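Local coordinates for protein beta-lactamase Rm3 (Uncultured bacterium, PDB 5IQK) that probably hydrolyses the beta-lactam ring of antibiotics as a zinc-dependent subclass B3 metallo-beta-lactamase, and so would confer resistance, at residues A[134-139]-A[149-154]; A[206-211]-A[256-261]. One frame throughout, in Å; residues are numbered along the deposited sequence.

Interaction 1: A[134-139]-A[149-154]; sequences ARDGGQ and AHATPG
The flat carboxylate of D136 meets A151 and H150 through one oxygen: OD1 turns its anti lone pair to the backbone N-H of A151, with OD1 to N at 2.7 Å and 157° at the hydrogen. CB of A151 stands to one side of the carboxylate plane, 3.6 Å from OD1 of D136, and CA of H150 to the other, 3.5 Å from the same oxygen. With CG anti to the backbone N (chi1 -174°), the carboxylate is carried across to the end of strand 145-151.

The peptide groups of A149 supply the other two bonds. Its carbonyl O receives the N-H of G137 (O to N 2.7 Å), which comes in tilted 32° from the carbonyl plane, while its own N gives a straighter bond to O of G138 at 2.8 Å, in that acceptor's carbonyl plane. R135 to G138 form a type II beta turn, closed by G138 N to R135 O and with G137 at its third position. This turn leads from strand 131-133 of one sheet to strand 139-142 of the other, the two central layers of the metallo-beta-lactamase alpha-beta-beta-alpha sandwich.

On the buried side, the methyl of A149 sits 3.7 Å from O of R135 and 4.3 Å from CB of A134, and L160 and W162 touch both alanines. CB of H150 points away from the turn; ring NE2 is hydrogen-bonded to T163.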
loop_
_atom_site.group_PDB
_atom_site.type_symbol
_atom_site.label_atom_id
_atom_site.label_comp_id
_atom_site.label_asym_id
_atom_site.label_seq_id
_atom_site.Cartn_x
_atom_site.Cartn_y
_atom_site.Cartn_z
ATOM N N ALA A 134 0.006 13.353 -5.285
ATOM C CA ALA A 134 0.718 12.449 -6.183
ATOM C C ALA A 134 -0.190 12.046 -7.340
ATOM O O ALA A 134 -1.165 11.321 -7.154
ATOM C CB ALA A 134 1.195 11.215 -5.438
ATOM N N ARG A 135 0.141 12.512 -8.539
ATOM C CA ARG A 135 -0.659 12.194 -9.712
ATOM C C ARG A 135 0.027 11.061 -10.463
ATOM O O ARG A 135 1.202 10.765 -10.215
ATOM C CB ARG A 135 -0.784 13.428 -10.599
ATOM C CG ARG A 135 -1.317 14.621 -9.836
ATOM C CD ARG A 135 -1.644 15.801 -10.723
ATOM N NE ARG A 135 -2.056 16.948 -9.918
ATOM C CZ ARG A 135 -3.299 17.183 -9.520
ATOM N NH1 ARG A 135 -4.277 16.353 -9.860
ATOM N NH2 ARG A 135 -3.563 18.256 -8.786
ATOM N N ASP A 136 -0.698 10.441 -11.386
ATOM C CA ASP A 136 -0.160 9.353 -12.193
ATOM C C ASP A 136 1.129 9.768 -12.912
ATOM O O ASP A 136 1.185 10.799 -13.587
ATOM C CB ASP A 136 -1.210 8.883 -13.204
ATOM C CG ASP A 136 -0.772 7.658 -13.977
ATOM O OD1 ASP A 136 -0.599 6.592 -13.362
ATOM O OD2 ASP A 136 -0.597 7.769 -15.216
ATOM N N GLY A 137 2.175 8.978 -12.725
ATOM C CA GLY A 137 3.454 9.255 -13.343
ATOM C C GLY A 137 4.302 10.242 -12.564
ATOM O O GLY A 137 5.383 10.605 -13.009
ATOM N N GLY A 138 3.797 10.699 -11.422
ATOM C CA GLY A 138 4.511 11.651 -10.595
ATOM C C GLY A 138 5.752 11.024 -9.996
ATOM O O GLY A 138 5.679 9.911 -9.465
ATOM N N GLN A 139 6.864 11.756 -10.036
ATOM C CA GLN A 139 8.145 11.286 -9.502
ATOM C C GLN A 139 8.449 12.009 -8.193
ATOM O O GLN A 139 8.332 13.229 -8.104
ATOM C CB GLN A 139 9.283 11.539 -10.498
ATOM C CG GLN A 139 9.127 10.939 -11.892
ATOM C CD GLN A 139 10.408 11.044 -12.736
ATOM O OE1 GLN A 139 11.037 12.108 -12.831
ATOM N NE2 GLN A 139 10.782 9.938 -13.371
ATOM N N ALA A 149 4.755 7.308 -8.939
ATOM C CA ALA A 149 3.375 6.963 -8.623
ATOM C C ALA A 149 2.631 6.472 -9.857
ATOM O O ALA A 149 2.813 6.994 -10.956
ATOM C CB ALA A 149 2.672 8.158 -8.024
ATOM N N HIS A 150 1.790 5.464 -9.670
ATOM C CA HIS A 150 0.960 4.952 -10.748
ATOM C C HIS A 150 -0.472 4.905 -10.262
ATOM O O HIS A 150 -0.778 4.202 -9.299
ATOM C CB HIS A 150 1.419 3.564 -11.192
ATOM C CG HIS A 150 2.859 3.506 -11.581
ATOM N ND1 HIS A 150 3.289 3.690 -12.878
ATOM C CD2 HIS A 150 3.974 3.309 -10.839
ATOM C CE1 HIS A 150 4.606 3.599 -12.918
ATOM N NE2 HIS A 150 5.045 3.368 -11.694
ATOM N N ALA A 151 -1.357 5.646 -10.923
ATOM C CA ALA A 151 -2.764 5.624 -10.520
ATOM C C ALA A 151 -3.341 4.223 -10.699
ATOM O O ALA A 151 -3.322 3.686 -11.813
ATOM C CB ALA A 151 -3.569 6.644 -11.324
ATOM N N THR A 152 -3.833 3.627 -9.607
ATOM C CA THR A 152 -4.477 2.307 -9.680
ATOM C C THR A 152 -5.762 2.237 -8.848
ATOM O O THR A 152 -5.872 1.472 -7.890
ATOM C CB THR A 152 -3.509 1.160 -9.232
ATOM O OG1 THR A 152 -3.044 1.381 -7.891
ATOM C CG2 THR A 152 -2.323 1.056 -10.188
ATOM N N PRO A 153 -6.757 3.020 -9.244
ATOM C CA PRO A 153 -8.044 3.025 -8.535
ATOM C C PRO A 153 -8.903 1.790 -8.836
ATOM O O PRO A 153 -8.549 0.954 -9.681
ATOM C CB PRO A 153 -8.721 4.293 -9.067
ATOM C CG PRO A 153 -8.199 4.424 -10.446
ATOM C CD PRO A 153 -6.751 3.957 -10.384
ATOM N N GLY A 154 -10.038 1.699 -8.150
ATOM C CA GLY A 154 -10.978 0.611 -8.346
ATOM C C GLY A 154 -11.480 0.096 -7.010
ATOM O O GLY A 154 -12.677 0.116 -6.730
#

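Interaction 2: A[206-211]-A[256-261]; sequences HSFETL and AARTLL
F208 fills the space between helices 200-212 and 249-269, its ring meeting A257 and R258, neighbours on one turn of the second helix, and L261 on the next. The close packing is mostly apolar. CE1 of F208 lies 3.7 Å from CB of A257, CE2 is 3.8 Å from CD2 of L261, and that methyl approaches the ring's edge, near its plane. The aliphatic part of R258 completes this set, with CG 3.5 Å from CD2 of F208. V254, one turn before R258, also touches F208.

Toward the outside the contact thins. The R258 chain, extended from CG to NE, slides past F208 in the opposite direction and brings its guanidinium over CB of F208, with NH1 3.6 Å from that CB. The ring and guanidinium planes stand 73° apart, and CB of F208, rather than the ring face, lies over the guanidinium. The carboxylate of exposed E209 stays apart, OE2 lying 6.1 Å from NH1 of R258. The charge is instead paired with E212, which forms a salt bridge with NH2 and probably helps to fix the guanidinium's place. No hydrogen bond joins the two segments.

The short axes approach to 10.9 Å with their directions 165° apart, a wide spacing consistent with the large ring between them. It is an antiparallel helix pair in an outer helical layer of the alpha-beta-beta-alpha metallo-beta-lactamase fold.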
loop_
_atom_site.group_PDB
_atom_site.type_symbol
_atom_site.label_atom_id
_atom_site.label_comp_id
_atom_site.label_asym_id
_atom_site.label_seq_id
_atom_site.Cartn_x
_atom_site.Cartn_y
_atom_site.Cartn_z
ATOM N N HIS A 206 -8.597 -0.618 -16.040
ATOM C CA HIS A 206 -7.413 0.114 -16.453
ATOM C C HIS A 206 -6.272 -0.145 -15.449
ATOM O O HIS A 206 -5.097 -0.167 -15.833
ATOM C CB HIS A 206 -7.719 1.608 -16.618
ATOM C CG HIS A 206 -6.593 2.396 -17.222
ATOM N ND1 HIS A 206 -6.371 2.444 -18.581
ATOM C CD2 HIS A 206 -5.649 3.190 -16.661
ATOM C CE1 HIS A 206 -5.323 3.209 -18.829
ATOM N NE2 HIS A 206 -4.873 3.683 -17.682
ATOM N N SER A 207 -6.616 -0.300 -14.173
ATOM C CA SER A 207 -5.627 -0.641 -13.138
ATOM C C SER A 207 -5.039 -2.026 -13.386
ATOM O O SER A 207 -3.831 -2.216 -13.253
ATOM C CB SER A 207 -6.242 -0.575 -11.732
ATOM O OG SER A 207 -6.507 0.774 -11.389
ATOM N N PHE A 208 -5.891 -2.989 -13.740
ATOM C CA PHE A 208 -5.427 -4.323 -14.148
ATOM C C PHE A 208 -4.388 -4.220 -15.273
ATOM O O PHE A 208 -3.349 -4.885 -15.245
ATOM C CB PHE A 208 -6.595 -5.204 -14.607
ATOM C CG PHE A 208 -7.595 -5.547 -13.522
ATOM C CD1 PHE A 208 -7.292 -5.404 -12.177
ATOM C CD2 PHE A 208 -8.843 -6.036 -13.869
ATOM C CE1 PHE A 208 -8.225 -5.727 -11.194
ATOM C CE2 PHE A 208 -9.775 -6.370 -12.898
ATOM C CZ PHE A 208 -9.473 -6.218 -11.557
ATOM N N GLU A 209 -4.681 -3.385 -16.269
ATOM C CA GLU A 209 -3.791 -3.169 -17.395
ATOM C C GLU A 209 -2.475 -2.540 -16.948
ATOM O O GLU A 209 -1.405 -2.927 -17.403
ATOM C CB GLU A 209 -4.462 -2.247 -18.410
ATOM C CG GLU A 209 -5.681 -2.824 -19.102
ATOM C CD GLU A 209 -6.520 -1.750 -19.763
ATOM O OE1 GLU A 209 -6.079 -0.585 -19.771
ATOM O OE2 GLU A 209 -7.593 -2.079 -20.309
ATOM N N THR A 210 -2.577 -1.554 -16.061
ATOM C CA THR A 210 -1.416 -0.816 -15.577
ATOM C C THR A 210 -0.468 -1.715 -14.800
ATOM O O THR A 210 0.735 -1.762 -15.069
ATOM C CB THR A 210 -1.839 0.351 -14.666
ATOM O OG1 THR A 210 -2.523 1.339 -15.444
ATOM C CG2 THR A 210 -0.621 0.990 -14.007
ATOM N N LEU A 211 -1.024 -2.438 -13.842
ATOM C CA LEU A 211 -0.200 -3.239 -12.956
ATOM C C LEU A 211 0.429 -4.422 -13.678
ATOM O O LEU A 211 1.592 -4.756 -13.417
ATOM C CB LEU A 211 -1.013 -3.714 -11.747
ATOM C CG LEU A 211 -1.232 -2.677 -10.636
ATOM C CD1 LEU A 211 -2.285 -3.150 -9.649
ATOM C CD2 LEU A 211 0.091 -2.409 -9.905
ATOM N N ALA A 256 -5.382 -12.773 -10.278
ATOM C CA ALA A 256 -6.198 -13.122 -9.114
ATOM C C ALA A 256 -7.310 -12.104 -8.866
ATOM O O ALA A 256 -8.438 -12.465 -8.505
ATOM C CB ALA A 256 -5.322 -13.262 -7.876
ATOM N N ALA A 257 -6.984 -10.834 -9.068
ATOM C CA ALA A 257 -7.943 -9.757 -8.883
ATOM C C ALA A 257 -9.015 -9.791 -9.969
ATOM O O ALA A 257 -10.178 -9.465 -9.708
ATOM C CB ALA A 257 -7.239 -8.419 -8.878
ATOM N N ARG A 258 -8.633 -10.208 -11.176
ATOM C CA ARG A 258 -9.599 -10.343 -12.269
ATOM C C ARG A 258 -10.612 -11.424 -11.949
ATOM O O ARG A 258 -11.814 -11.276 -12.206
ATOM C CB ARG A 258 -8.914 -10.690 -13.584
ATOM C CG ARG A 258 -8.283 -9.516 -14.276
ATOM C CD ARG A 258 -7.866 -9.882 -15.688
ATOM N NE ARG A 258 -7.511 -8.680 -16.423
ATOM C CZ ARG A 258 -6.300 -8.413 -16.893
ATOM N NH1 ARG A 258 -6.090 -7.275 -17.542
ATOM N NH2 ARG A 258 -5.316 -9.292 -16.747
ATOM N N THR A 259 -10.098 -12.531 -11.420
ATOM C CA THR A 259 -10.919 -13.660 -11.020
ATOM C C THR A 259 -11.921 -13.242 -9.960
ATOM O O THR A 259 -13.111 -13.580 -10.048
ATOM C CB THR A 259 -10.044 -14.805 -10.492
ATOM O OG1 THR A 259 -9.214 -15.276 -11.557
ATOM C CG2 THR A 259 -10.889 -15.948 -9.992
ATOM N N LEU A 260 -11.437 -12.508 -8.962
ATOM C CA LEU A 260 -12.301 -11.990 -7.908
ATOM C C LEU A 260 -13.371 -11.074 -8.514
ATOM O O LEU A 260 -14.556 -11.188 -8.185
ATOM C CB LEU A 260 -11.469 -11.254 -6.849
ATOM C CG LEU A 260 -12.126 -10.638 -5.607
ATOM C CD1 LEU A 260 -11.121 -10.486 -4.486
ATOM C CD2 LEU A 260 -12.782 -9.300 -5.879
ATOM N N LEU A 261 -12.963 -10.157 -9.392
ATOM C CA LEU A 261 -13.942 -9.255 -10.014
ATOM C C LEU A 261 -15.023 -10.013 -10.801
ATOM O O LEU A 261 -16.208 -9.654 -10.738
ATOM C CB LEU A 261 -13.254 -8.236 -10.930
ATOM C CG LEU A 261 -14.236 -7.257 -11.587
ATOM C CD1 LEU A 261 -15.019 -6.478 -10.538
ATOM C CD2 LEU A 261 -13.520 -6.304 -12.529
#

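Reading from the N terminus, interaction 1 comes first and closes a short loop, nine residues between its segments and seven of them strand, tying the link between the two sheets to strand 145-151. Interaction 2 opens later and closes a longer loop of 44 residues, joining helix 200-212 to helix 249-269; the C216–C250 disulfide lies within that loop, close to both its ends. The contacts are in series, neither nesting nor crossing. They meet where segment 149-154 leaves its strand: O of P153 lies 2.7 Å from OG of S207, a probable hydrogen bond, and T152 packs on L211. Zinc ligand H155 directly follows interaction 1, and H223 lies within the loop of interaction 2.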